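Local coordinates for alanine glyoxylate transaminase (Thermococcus litoralis, PDB 2ZC0), which is an archaeal pyridoxal-phosphate-dependent aminotransferase that probably moves the amino group of alanine to glyoxylate, giving pyruvate and glycine, at residues 217-225 with 305-313; 245-255 with 279-290. All blocks are in the same frame, centred on the assembly; numbering follows the deposited sequence.

Both contacts pack a loop that leaves the central mixed sheet onto a helix. Contact 1 sets the loop after strand 210-214 on helix 295-322. Contact 2 sets the loop between strands 239-244 and 256-259 on helix 281-292, the helix just before in the chain. Contact 2 is wholly buried and mostly apolar, with one hydroxyl bond across it, and it adjoins the second subunit. Contact 1 is partly buried and ends in a salt-bridge network at its more exposed side. Their centres are about 21 Å apart, yet they meet at PMP. There Tyr-217 OH lies 2.7 Å from Lys-247 NZ, a probable hydrogen bond.

Contact 1 (217-225 with 305-313); sequences YNFMRYEGG and LLGYKEKRD. With PMP (4'-deoxy-4'-aminopyridoxal-5'-phosphate), chain F.
Asp-313 OD1 accepts from both NE and NH2 of Arg-312, each at 2.7 Å, and that same NH2 reaches across to Glu-223. The bond from Arg-312 NH2 to Glu-223 OE2 is weak, at 3.2 Å and 131°. It is still a salt bridge, and it makes the three residues a network. The Arg-312 chain bends at chi2 and chi3, which brings the guanidinium back toward Asp-313. One guanidinium face meets Tyr-222 CD1. Ring and guanidinium planes stand 75° apart, so they do not stack. Arg-312 NH1 also bonds Pro-331 O.

Tyr-222 carries the middle of the contact. Its ring lies on the helix backbone, with Lys-309 CA over one face, 4.0 Å from the ring centroid in a CH-pi contact. Leu-305 CD2 comes in at the ring edge, 3.4 Å from Tyr-222 CD2. With an alanine in place of Tyr-222, a gap would probably open over Lys-309, and Leu-305 CD2 and the face of the Arg-312 guanidinium would lose their aromatic neighbour. Met-220 SD stands above the Tyr-308 ring, 4.7 Å from its centroid, a Met-aromatic contact. The loop starts in the cofactor site, where Tyr-217 OH and PMP O3 share a hydrogen bond.

Tyr-308 OH is held by Asp-45 N. The loop follows strand 210-214 and lies between helix 295-322 and Ile-332 and Gly-334, just before strand 336-340, which bond to its backbone.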
loop_
_atom_site.group_PDB
_atom_site.type_symbol
_atom_site.label_atom_id
_atom_site.label_comp_id
_atom_site.label_asym_id
_atom_site.label_seq_id
_atom_site.Cartn_x
_atom_site.Cartn_y
_atom_site.Cartn_z
ATOM N N TYR A 217 3.832 8.728 -31.087
ATOM C CA TYR A 217 3.588 9.219 -32.440
ATOM C C TYR A 217 4.637 10.168 -33.005
ATOM O O TYR A 217 4.370 10.883 -33.974
ATOM C CB TYR A 217 2.200 9.878 -32.491
ATOM C CG TYR A 217 1.112 8.948 -32.003
ATOM C CD1 TYR A 217 0.636 9.024 -30.688
ATOM C CD2 TYR A 217 0.649 7.907 -32.813
ATOM C CE1 TYR A 217 -0.265 8.077 -30.188
ATOM C CE2 TYR A 217 -0.246 6.958 -32.328
ATOM C CZ TYR A 217 -0.696 7.046 -31.012
ATOM O OH TYR A 217 -1.544 6.073 -30.533
ATOM N N ASN A 218 5.832 10.163 -32.426
ATOM C CA ASN A 218 6.898 11.050 -32.882
ATOM C C ASN A 218 7.330 10.773 -34.298
ATOM O O ASN A 218 7.931 11.626 -34.946
ATOM C CB ASN A 218 8.109 10.939 -31.951
ATOM C CG ASN A 218 7.875 11.638 -30.649
ATOM O OD1 ASN A 218 6.730 11.751 -30.207
ATOM N ND2 ASN A 218 8.938 12.115 -30.020
ATOM N N PHE A 219 7.020 9.576 -34.776
ATOM C CA PHE A 219 7.394 9.196 -36.120
ATOM C C PHE A 219 6.219 9.193 -37.089
ATOM O O PHE A 219 6.333 8.700 -38.205
ATOM C CB PHE A 219 8.104 7.843 -36.084
ATOM C CG PHE A 219 9.296 7.828 -35.168
ATOM C CD1 PHE A 219 9.231 7.197 -33.928
ATOM C CD2 PHE A 219 10.459 8.506 -35.513
ATOM C CE1 PHE A 219 10.308 7.246 -33.044
ATOM C CE2 PHE A 219 11.543 8.563 -34.636
ATOM C CZ PHE A 219 11.465 7.931 -33.397
ATOM N N MET A 220 5.086 9.735 -36.658
ATOM C CA MET A 220 3.925 9.837 -37.537
ATOM C C MET A 220 3.554 11.306 -37.658
ATOM O O MET A 220 2.377 11.652 -37.613
ATOM C CB MET A 220 2.713 9.078 -36.993
ATOM C CG MET A 220 2.917 7.589 -36.822
ATOM S SD MET A 220 1.399 6.699 -37.185
ATOM C CE MET A 220 0.284 7.512 -36.127
ATOM N N ARG A 221 4.567 12.163 -37.775
ATOM C CA ARG A 221 4.353 13.601 -37.921
ATOM C C ARG A 221 4.187 13.906 -39.401
ATOM O O ARG A 221 4.746 13.209 -40.248
ATOM C CB ARG A 221 5.538 14.400 -37.375
ATOM C CG ARG A 221 5.194 15.271 -36.180
ATOM C CD ARG A 221 6.167 16.428 -36.042
ATOM N NE ARG A 221 7.547 15.961 -35.994
ATOM C CZ ARG A 221 8.542 16.504 -36.686
ATOM N NH1 ARG A 221 9.768 16.009 -36.580
ATOM N NH2 ARG A 221 8.308 17.540 -37.484
ATOM N N TYR A 222 3.433 14.954 -39.715
ATOM C CA TYR A 222 3.205 15.299 -41.109
ATOM C C TYR A 222 3.614 16.719 -41.490
ATOM O O TYR A 222 4.231 16.926 -42.535
ATOM C CB TYR A 222 1.721 15.091 -41.457
ATOM C CG TYR A 222 1.166 13.748 -41.019
ATOM C CD1 TYR A 222 0.006 13.668 -40.245
ATOM C CD2 TYR A 222 1.811 12.561 -41.355
ATOM C CE1 TYR A 222 -0.495 12.433 -39.813
ATOM C CE2 TYR A 222 1.319 11.330 -40.930
ATOM C CZ TYR A 222 0.172 11.275 -40.160
ATOM O OH TYR A 222 -0.288 10.051 -39.738
ATOM N N GLU A 223 3.292 17.694 -40.640
ATOM C CA GLU A 223 3.588 19.090 -40.964
ATOM C C GLU A 223 4.381 19.938 -39.967
ATOM O O GLU A 223 4.676 21.102 -40.251
ATOM C CB GLU A 223 2.276 19.798 -41.282
ATOM C CG GLU A 223 1.322 18.921 -42.061
ATOM C CD GLU A 223 0.082 19.649 -42.478
ATOM O OE1 GLU A 223 -0.559 20.271 -41.601
ATOM O OE2 GLU A 223 -0.258 19.598 -43.679
ATOM N N GLY A 224 4.725 19.383 -38.810
ATOM C CA GLY A 224 5.489 20.169 -37.858
ATOM C C GLY A 224 6.827 20.553 -38.473
ATOM O O GLY A 224 7.309 19.874 -39.387
ATOM N N GLY A 225 7.430 21.638 -37.996
ATOM C CA GLY A 225 8.718 22.047 -38.536
ATOM C C GLY A 225 9.784 21.073 -38.077
ATOM O O GLY A 225 9.841 19.937 -38.544
ATOM N N LEU A 305 4.337 6.661 -44.011
ATOM C CA LEU A 305 4.144 8.048 -43.607
ATOM C C LEU A 305 3.311 8.856 -44.600
ATOM O O LEU A 305 2.371 9.545 -44.210
ATOM C CB LEU A 305 5.494 8.726 -43.407
ATOM C CG LEU A 305 5.638 9.557 -42.129
ATOM C CD1 LEU A 305 6.979 10.284 -42.174
ATOM C CD2 LEU A 305 4.496 10.551 -41.988
ATOM N N LEU A 306 3.663 8.786 -45.882
ATOM C CA LEU A 306 2.917 9.518 -46.907
ATOM C C LEU A 306 1.517 8.937 -47.034
ATOM O O LEU A 306 0.552 9.666 -47.272
ATOM C CB LEU A 306 3.638 9.454 -48.259
ATOM C CG LEU A 306 4.791 10.445 -48.455
ATOM C CD1 LEU A 306 4.275 11.869 -48.209
ATOM C CD2 LEU A 306 5.926 10.123 -47.503
ATOM N N GLY A 307 1.420 7.622 -46.866
ATOM C CA GLY A 307 0.133 6.964 -46.930
ATOM C C GLY A 307 -0.777 7.446 -45.813
ATOM O O GLY A 307 -1.950 7.721 -46.054
ATOM N N TYR A 308 -0.244 7.550 -44.593
ATOM C CA TYR A 308 -1.033 8.002 -43.446
ATOM C C TYR A 308 -1.397 9.472 -43.587
ATOM O O TYR A 308 -2.512 9.880 -43.269
ATOM C CB TYR A 308 -0.262 7.797 -42.128
ATOM C CG TYR A 308 -0.128 6.350 -41.693
ATOM C CD1 TYR A 308 -1.256 5.551 -41.489
ATOM C CD2 TYR A 308 1.126 5.778 -41.490
ATOM C CE1 TYR A 308 -1.135 4.216 -41.099
ATOM C CE2 TYR A 308 1.256 4.449 -41.102
ATOM C CZ TYR A 308 0.122 3.674 -40.909
ATOM O OH TYR A 308 0.250 2.360 -40.532
ATOM N N LYS A 309 -0.447 10.269 -44.058
ATOM C CA LYS A 309 -0.691 11.692 -44.245
ATOM C C LYS A 309 -1.880 11.872 -45.194
ATOM O O LYS A 309 -2.721 12.744 -44.996
ATOM C CB LYS A 309 0.556 12.357 -44.829
ATOM C CG LYS A 309 0.434 13.851 -45.012
ATOM C CD LYS A 309 1.736 14.443 -45.497
ATOM C CE LYS A 309 1.639 15.961 -45.583
ATOM N NZ LYS A 309 2.948 16.579 -45.942
ATOM N N GLU A 310 -1.943 11.032 -46.222
ATOM C CA GLU A 310 -3.029 11.097 -47.190
ATOM C C GLU A 310 -4.362 10.757 -46.519
ATOM O O GLU A 310 -5.359 11.452 -46.710
ATOM C CB GLU A 310 -2.744 10.139 -48.347
ATOM C CG GLU A 310 -3.804 10.116 -49.421
ATOM C CD GLU A 310 -3.425 9.206 -50.574
ATOM O OE1 GLU A 310 -3.069 8.035 -50.314
ATOM O OE2 GLU A 310 -3.484 9.661 -51.736
ATOM N N LYS A 311 -4.373 9.691 -45.722
ATOM C CA LYS A 311 -5.586 9.302 -45.015
ATOM C C LYS A 311 -5.966 10.424 -44.050
ATOM O O LYS A 311 -7.140 10.649 -43.776
ATOM C CB LYS A 311 -5.361 8.010 -44.238
ATOM C CG LYS A 311 -5.146 6.781 -45.098
ATOM C CD LYS A 311 -5.182 5.559 -44.208
ATOM C CE LYS A 311 -4.957 4.269 -44.966
ATOM N NZ LYS A 311 -5.208 3.124 -44.061
ATOM N N ARG A 312 -4.951 11.113 -43.537
ATOM C CA ARG A 312 -5.143 12.224 -42.615
ATOM C C ARG A 312 -5.880 13.355 -43.338
ATOM O O ARG A 312 -6.826 13.935 -42.799
ATOM C CB ARG A 312 -3.778 12.716 -42.110
ATOM C CG ARG A 312 -3.810 13.770 -40.994
ATOM C CD ARG A 312 -4.235 15.148 -41.502
ATOM N NE ARG A 312 -3.378 15.641 -42.580
ATOM C CZ ARG A 312 -2.259 16.345 -42.415
ATOM N NH1 ARG A 312 -1.831 16.662 -41.199
ATOM N NH2 ARG A 312 -1.566 16.738 -43.479
ATOM N N ASP A 313 -5.447 13.660 -44.558
ATOM C CA ASP A 313 -6.073 14.724 -45.338
ATOM C C ASP A 313 -7.467 14.316 -45.804
ATOM O O ASP A 313 -8.394 15.122 -45.772
ATOM C CB ASP A 313 -5.210 15.079 -46.552
ATOM C CG ASP A 313 -3.805 15.466 -46.169
ATOM O OD1 ASP A 313 -3.641 16.228 -45.193
ATOM O OD2 ASP A 313 -2.859 15.020 -46.845
HETATM N N1 PMP F . 1.120 5.642 -25.692
HETATM C C2 PMP F . 0.087 6.145 -26.404
HETATM C C2A PMP F . -0.196 7.640 -26.247
HETATM C C3 PMP F . -0.691 5.321 -27.261
HETATM O O3 PMP F . -1.747 5.872 -27.973
HETATM C C4 PMP F . -0.367 3.916 -27.358
HETATM C C4A PMP F . -1.214 3.029 -28.291
HETATM N N4A PMP F . -1.925 1.960 -27.589
HETATM C C5 PMP F . 0.820 3.397 -26.522
HETATM C C6 PMP F . 1.526 4.312 -25.704
HETATM C C5A PMP F . 1.272 1.925 -26.537
HETATM O O4P PMP F . 1.649 1.682 -27.551
HETATM P P PMP F . 2.227 0.115 -27.616
HETATM O O1P PMP F . 4.088 -0.140 -27.872
HETATM O O2P PMP F . 1.367 -0.655 -29.140
HETATM O O3P PMP F . 1.782 -0.874 -26.162
#

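Contact 2 (245-255 with 279-290); sequences LSKVLGTGFRI and APAISQYIALEY. With PMP (4'-deoxy-4'-aminopyridoxal-5'-phosphate), chain F.
The loop 245-255 runs antiparallel to helix 281-292, with Phe-253 CA 5.5 Å from Ser-283 CA and Leu-249 nearest Ala-287. One hydrogen bond crosses. Ser-283 OG gives it to Phe-253 O, 2.9 Å away, in the carbonyl plane and on a lone pair. The same OG sits at the edge of the Phe-253 ring. Beside it packing is tight, with Ile-255 CG1 only 3.4 Å from Ser-283 CB.

The rest is apolar. In Leu-249, CG is anti to the backbone N (chi1 -180°), which carries the branched end to the helix. There the two methyls take different partners. CD2 meets Ala-287 CB at 3.7 Å. CD1 lies off-centre over the Tyr-290 ring in a CH-pi contact, 4.2 Å from the centroid. The Val-248 and Tyr-290 side chains cross at about a right angle, with Val-248 CG1 against Tyr-290 OH. Ile-286 CD1 touches Phe-253 CE1.

The other side of the loop forms part of the phosphate-binding cup. Arg-254 NH2 bonds PMP O3P at 3.0 Å and also Asp-276 O of the second subunit. Arg-254 NH1 bonds Thr-251 O at 154°, which helps fix the guanidinium. Lys-247 NZ lies 3.3 Å from PMP C4A. That is consistent with the lysine that forms the internal aldimine in class I aminotransferases.

Pro-280, the N-cap of helix 281-292, packs on Pro-280 of the second subunit. The loop joins strands 239-244 and 256-259 of the central sheet. Helix 51-64 packs on Leu-249 and Phe-253, and helix 295-322 packs on Val-248 and Tyr-290.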
loop_
_atom_site.group_PDB
_atom_site.type_symbol
_atom_site.label_atom_id
_atom_site.label_comp_id
_atom_site.label_asym_id
_atom_site.label_seq_id
_atom_site.Cartn_x
_atom_site.Cartn_y
_atom_site.Cartn_z
ATOM N N LEU A 245 7.926 1.345 -31.222
ATOM C CA LEU A 245 8.014 1.212 -32.672
ATOM C C LEU A 245 6.714 0.620 -33.194
ATOM O O LEU A 245 6.587 0.343 -34.388
ATOM C CB LEU A 245 9.155 0.268 -33.062
ATOM C CG LEU A 245 10.547 0.797 -33.409
ATOM C CD1 LEU A 245 11.440 -0.385 -33.747
ATOM C CD2 LEU A 245 10.473 1.756 -34.598
ATOM N N SER A 246 5.753 0.418 -32.297
ATOM C CA SER A 246 4.479 -0.166 -32.681
ATOM C C SER A 246 3.791 0.548 -33.855
ATOM O O SER A 246 3.235 -0.107 -34.728
ATOM C CB SER A 246 3.540 -0.240 -31.466
ATOM O OG SER A 246 3.238 1.044 -30.958
ATOM N N LYS A 247 3.848 1.878 -33.899
ATOM C CA LYS A 247 3.202 2.606 -34.993
ATOM C C LYS A 247 4.036 2.617 -36.272
ATOM O O LYS A 247 3.619 3.179 -37.281
ATOM C CB LYS A 247 2.889 4.047 -34.580
ATOM C CG LYS A 247 2.202 4.164 -33.225
ATOM C CD LYS A 247 0.927 3.342 -33.173
ATOM C CE LYS A 247 0.576 2.981 -31.735
ATOM N NZ LYS A 247 0.404 4.182 -30.870
ATOM N N VAL A 248 5.207 1.994 -36.223
ATOM C CA VAL A 248 6.091 1.943 -37.374
ATOM C C VAL A 248 6.260 0.512 -37.871
ATOM O O VAL A 248 5.895 0.182 -39.002
ATOM C CB VAL A 248 7.490 2.503 -37.023
ATOM C CG1 VAL A 248 8.440 2.345 -38.205
ATOM C CG2 VAL A 248 7.379 3.968 -36.608
ATOM N N LEU A 249 6.816 -0.338 -37.012
ATOM C CA LEU A 249 7.060 -1.730 -37.352
ATOM C C LEU A 249 5.778 -2.552 -37.301
ATOM O O LEU A 249 5.577 -3.471 -38.094
ATOM C CB LEU A 249 8.096 -2.317 -36.390
ATOM C CG LEU A 249 8.491 -3.782 -36.601
ATOM C CD1 LEU A 249 9.277 -3.930 -37.913
ATOM C CD2 LEU A 249 9.340 -4.244 -35.418
ATOM N N GLY A 250 4.903 -2.209 -36.368
ATOM C CA GLY A 250 3.672 -2.952 -36.209
ATOM C C GLY A 250 3.294 -2.948 -34.741
ATOM O O GLY A 250 4.102 -3.240 -33.863
ATOM N N THR A 251 2.042 -2.617 -34.486
ATOM C CA THR A 251 1.511 -2.528 -33.143
ATOM C C THR A 251 1.442 -3.855 -32.358
ATOM O O THR A 251 1.386 -3.839 -31.131
ATOM C CB THR A 251 0.130 -1.876 -33.226
ATOM O OG1 THR A 251 -0.045 -0.969 -32.134
ATOM C CG2 THR A 251 -0.940 -2.913 -33.221
ATOM N N GLY A 252 1.467 -4.990 -33.055
ATOM C CA GLY A 252 1.391 -6.276 -32.377
ATOM C C GLY A 252 2.715 -6.960 -32.020
ATOM O O GLY A 252 2.704 -8.046 -31.442
ATOM N N PHE A 253 3.843 -6.330 -32.355
ATOM C CA PHE A 253 5.163 -6.891 -32.071
ATOM C C PHE A 253 5.543 -6.674 -30.598
ATOM O O PHE A 253 6.380 -7.387 -30.046
ATOM C CB PHE A 253 6.234 -6.276 -33.001
ATOM C CG PHE A 253 6.175 -6.784 -34.426
ATOM C CD1 PHE A 253 6.573 -8.085 -34.735
ATOM C CD2 PHE A 253 5.676 -5.978 -35.450
ATOM C CE1 PHE A 253 6.471 -8.582 -36.045
ATOM C CE2 PHE A 253 5.569 -6.464 -36.765
ATOM C CZ PHE A 253 5.968 -7.772 -37.061
ATOM N N ARG A 254 4.922 -5.686 -29.965
ATOM C CA ARG A 254 5.186 -5.408 -28.556
ATOM C C ARG A 254 6.652 -5.015 -28.351
ATOM O O ARG A 254 7.345 -5.624 -27.542
ATOM C CB ARG A 254 4.872 -6.657 -27.688
ATOM C CG ARG A 254 3.477 -7.298 -27.871
ATOM C CD ARG A 254 2.377 -6.445 -27.248
ATOM N NE ARG A 254 2.245 -5.205 -27.981
ATOM C CZ ARG A 254 2.060 -4.005 -27.444
ATOM N NH1 ARG A 254 1.968 -2.954 -28.254
ATOM N NH2 ARG A 254 1.960 -3.847 -26.126
ATOM N N ILE A 255 7.122 -4.017 -29.094
ATOM C CA ILE A 255 8.501 -3.536 -28.970
ATOM C C ILE A 255 8.490 -2.053 -28.606
ATOM O O ILE A 255 8.204 -1.188 -29.443
ATOM C CB ILE A 255 9.323 -3.723 -30.273
ATOM C CG1 ILE A 255 9.662 -5.203 -30.486
ATOM C CG2 ILE A 255 10.645 -2.938 -30.177
ATOM C CD1 ILE A 255 10.539 -5.812 -29.387
ATOM N N ALA A 279 11.367 -8.720 -23.599
ATOM C CA ALA A 279 10.533 -8.440 -24.767
ATOM C C ALA A 279 10.767 -9.642 -25.692
ATOM O O ALA A 279 11.800 -10.311 -25.596
ATOM C CB ALA A 279 11.006 -7.149 -25.433
ATOM N N PRO A 280 9.821 -9.931 -26.595
ATOM C CA PRO A 280 9.899 -11.052 -27.545
ATOM C C PRO A 280 11.183 -11.028 -28.383
ATOM O O PRO A 280 11.490 -10.022 -29.019
ATOM C CB PRO A 280 8.655 -10.851 -28.422
ATOM C CG PRO A 280 7.726 -10.074 -27.545
ATOM C CD PRO A 280 8.635 -9.101 -26.861
ATOM N N ALA A 281 11.920 -12.134 -28.391
ATOM C CA ALA A 281 13.168 -12.217 -29.145
ATOM C C ALA A 281 12.950 -11.981 -30.637
ATOM O O ALA A 281 13.689 -11.214 -31.269
ATOM C CB ALA A 281 13.825 -13.572 -28.927
ATOM N N ILE A 282 11.940 -12.635 -31.201
ATOM C CA ILE A 282 11.659 -12.466 -32.618
ATOM C C ILE A 282 11.362 -11.013 -32.958
ATOM O O ILE A 282 11.848 -10.500 -33.958
ATOM C CB ILE A 282 10.454 -13.293 -33.080
ATOM C CG1 ILE A 282 9.253 -12.983 -32.199
ATOM C CG2 ILE A 282 10.804 -14.773 -33.074
ATOM C CD1 ILE A 282 8.014 -13.690 -32.636
ATOM N N SER A 283 10.571 -10.342 -32.130
ATOM C CA SER A 283 10.235 -8.954 -32.402
ATOM C C SER A 283 11.464 -8.070 -32.304
ATOM O O SER A 283 11.604 -7.098 -33.052
ATOM C CB SER A 283 9.173 -8.456 -31.428
ATOM O OG SER A 283 8.017 -9.273 -31.471
ATOM N N GLN A 284 12.361 -8.406 -31.385
ATOM C CA GLN A 284 13.564 -7.607 -31.211
ATOM C C GLN A 284 14.485 -7.763 -32.423
ATOM O O GLN A 284 14.986 -6.780 -32.966
ATOM C CB GLN A 284 14.303 -8.012 -29.928
ATOM C CG GLN A 284 13.562 -7.707 -28.618
ATOM C CD GLN A 284 14.441 -7.944 -27.405
ATOM O OE1 GLN A 284 14.116 -8.757 -26.526
ATOM N NE2 GLN A 284 15.570 -7.236 -27.349
ATOM N N TYR A 285 14.699 -9.001 -32.850
ATOM C CA TYR A 285 15.557 -9.263 -33.993
ATOM C C TYR A 285 14.949 -8.713 -35.286
ATOM O O TYR A 285 15.660 -8.142 -36.113
ATOM C CB TYR A 285 15.849 -10.765 -34.091
ATOM C CG TYR A 285 17.025 -11.175 -33.230
ATOM C CD1 TYR A 285 18.305 -10.712 -33.518
ATOM C CD2 TYR A 285 16.856 -11.982 -32.102
ATOM C CE1 TYR A 285 19.390 -11.032 -32.713
ATOM C CE2 TYR A 285 17.939 -12.311 -31.283
ATOM C CZ TYR A 285 19.204 -11.826 -31.599
ATOM O OH TYR A 285 20.289 -12.111 -30.796
ATOM N N ILE A 286 13.636 -8.866 -35.444
ATOM C CA ILE A 286 12.956 -8.337 -36.619
ATOM C C ILE A 286 13.199 -6.825 -36.681
ATOM O O ILE A 286 13.490 -6.273 -37.746
ATOM C CB ILE A 286 11.430 -8.585 -36.567
ATOM C CG1 ILE A 286 11.111 -10.060 -36.825
ATOM C CG2 ILE A 286 10.723 -7.723 -37.613
ATOM C CD1 ILE A 286 9.617 -10.346 -36.884
ATOM N N ALA A 287 13.072 -6.166 -35.531
ATOM C CA ALA A 287 13.269 -4.720 -35.415
ATOM C C ALA A 287 14.724 -4.326 -35.640
ATOM O O ALA A 287 15.013 -3.238 -36.143
ATOM C CB ALA A 287 12.816 -4.238 -34.029
ATOM N N LEU A 288 15.634 -5.214 -35.249
ATOM C CA LEU A 288 17.060 -4.969 -35.407
ATOM C C LEU A 288 17.444 -4.924 -36.883
ATOM O O LEU A 288 18.181 -4.034 -37.310
ATOM C CB LEU A 288 17.870 -6.056 -34.699
ATOM C CG LEU A 288 19.389 -5.955 -34.862
ATOM C CD1 LEU A 288 19.885 -4.607 -34.355
ATOM C CD2 LEU A 288 20.047 -7.090 -34.112
ATOM N N GLU A 289 16.953 -5.893 -37.653
ATOM C CA GLU A 289 17.234 -5.951 -39.085
ATOM C C GLU A 289 16.525 -4.816 -39.804
ATOM O O GLU A 289 17.093 -4.173 -40.682
ATOM C CB GLU A 289 16.774 -7.284 -39.677
ATOM C CG GLU A 289 17.740 -8.427 -39.437
ATOM C CD GLU A 289 19.147 -8.092 -39.900
ATOM O OE1 GLU A 289 19.317 -7.712 -41.078
ATOM O OE2 GLU A 289 20.082 -8.208 -39.079
ATOM N N TYR A 290 15.273 -4.583 -39.429
ATOM C CA TYR A 290 14.480 -3.519 -40.022
ATOM C C TYR A 290 15.284 -2.223 -39.977
ATOM O O TYR A 290 15.411 -1.517 -40.977
ATOM C CB TYR A 290 13.186 -3.352 -39.237
ATOM C CG TYR A 290 12.287 -2.243 -39.727
ATOM C CD1 TYR A 290 11.289 -2.490 -40.670
ATOM C CD2 TYR A 290 12.426 -0.945 -39.238
ATOM C CE1 TYR A 290 10.451 -1.468 -41.110
ATOM C CE2 TYR A 290 11.595 0.082 -39.676
ATOM C CZ TYR A 290 10.612 -0.186 -40.611
ATOM O OH TYR A 290 9.799 0.830 -41.052
HETATM N N1 PMP F . 1.120 5.642 -25.692
HETATM C C2 PMP F . 0.087 6.145 -26.404
HETATM C C2A PMP F . -0.196 7.640 -26.247
HETATM C C3 PMP F . -0.691 5.321 -27.261
HETATM O O3 PMP F . -1.747 5.872 -27.973
HETATM C C4 PMP F . -0.367 3.916 -27.358
HETATM C C4A PMP F . -1.214 3.029 -28.291
HETATM N N4A PMP F . -1.925 1.960 -27.589
HETATM C C5 PMP F . 0.820 3.397 -26.522
HETATM C C6 PMP F . 1.526 4.312 -25.704
HETATM C C5A PMP F . 1.272 1.925 -26.537
HETATM O O4P PMP F . 1.649 1.682 -27.551
HETATM P P PMP F . 2.227 0.115 -27.616
HETATM O O1P PMP F . 4.088 -0.140 -27.872
HETATM O O2P PMP F . 1.367 -0.655 -29.140
HETATM O O3P PMP F . 1.782 -0.874 -26.162
#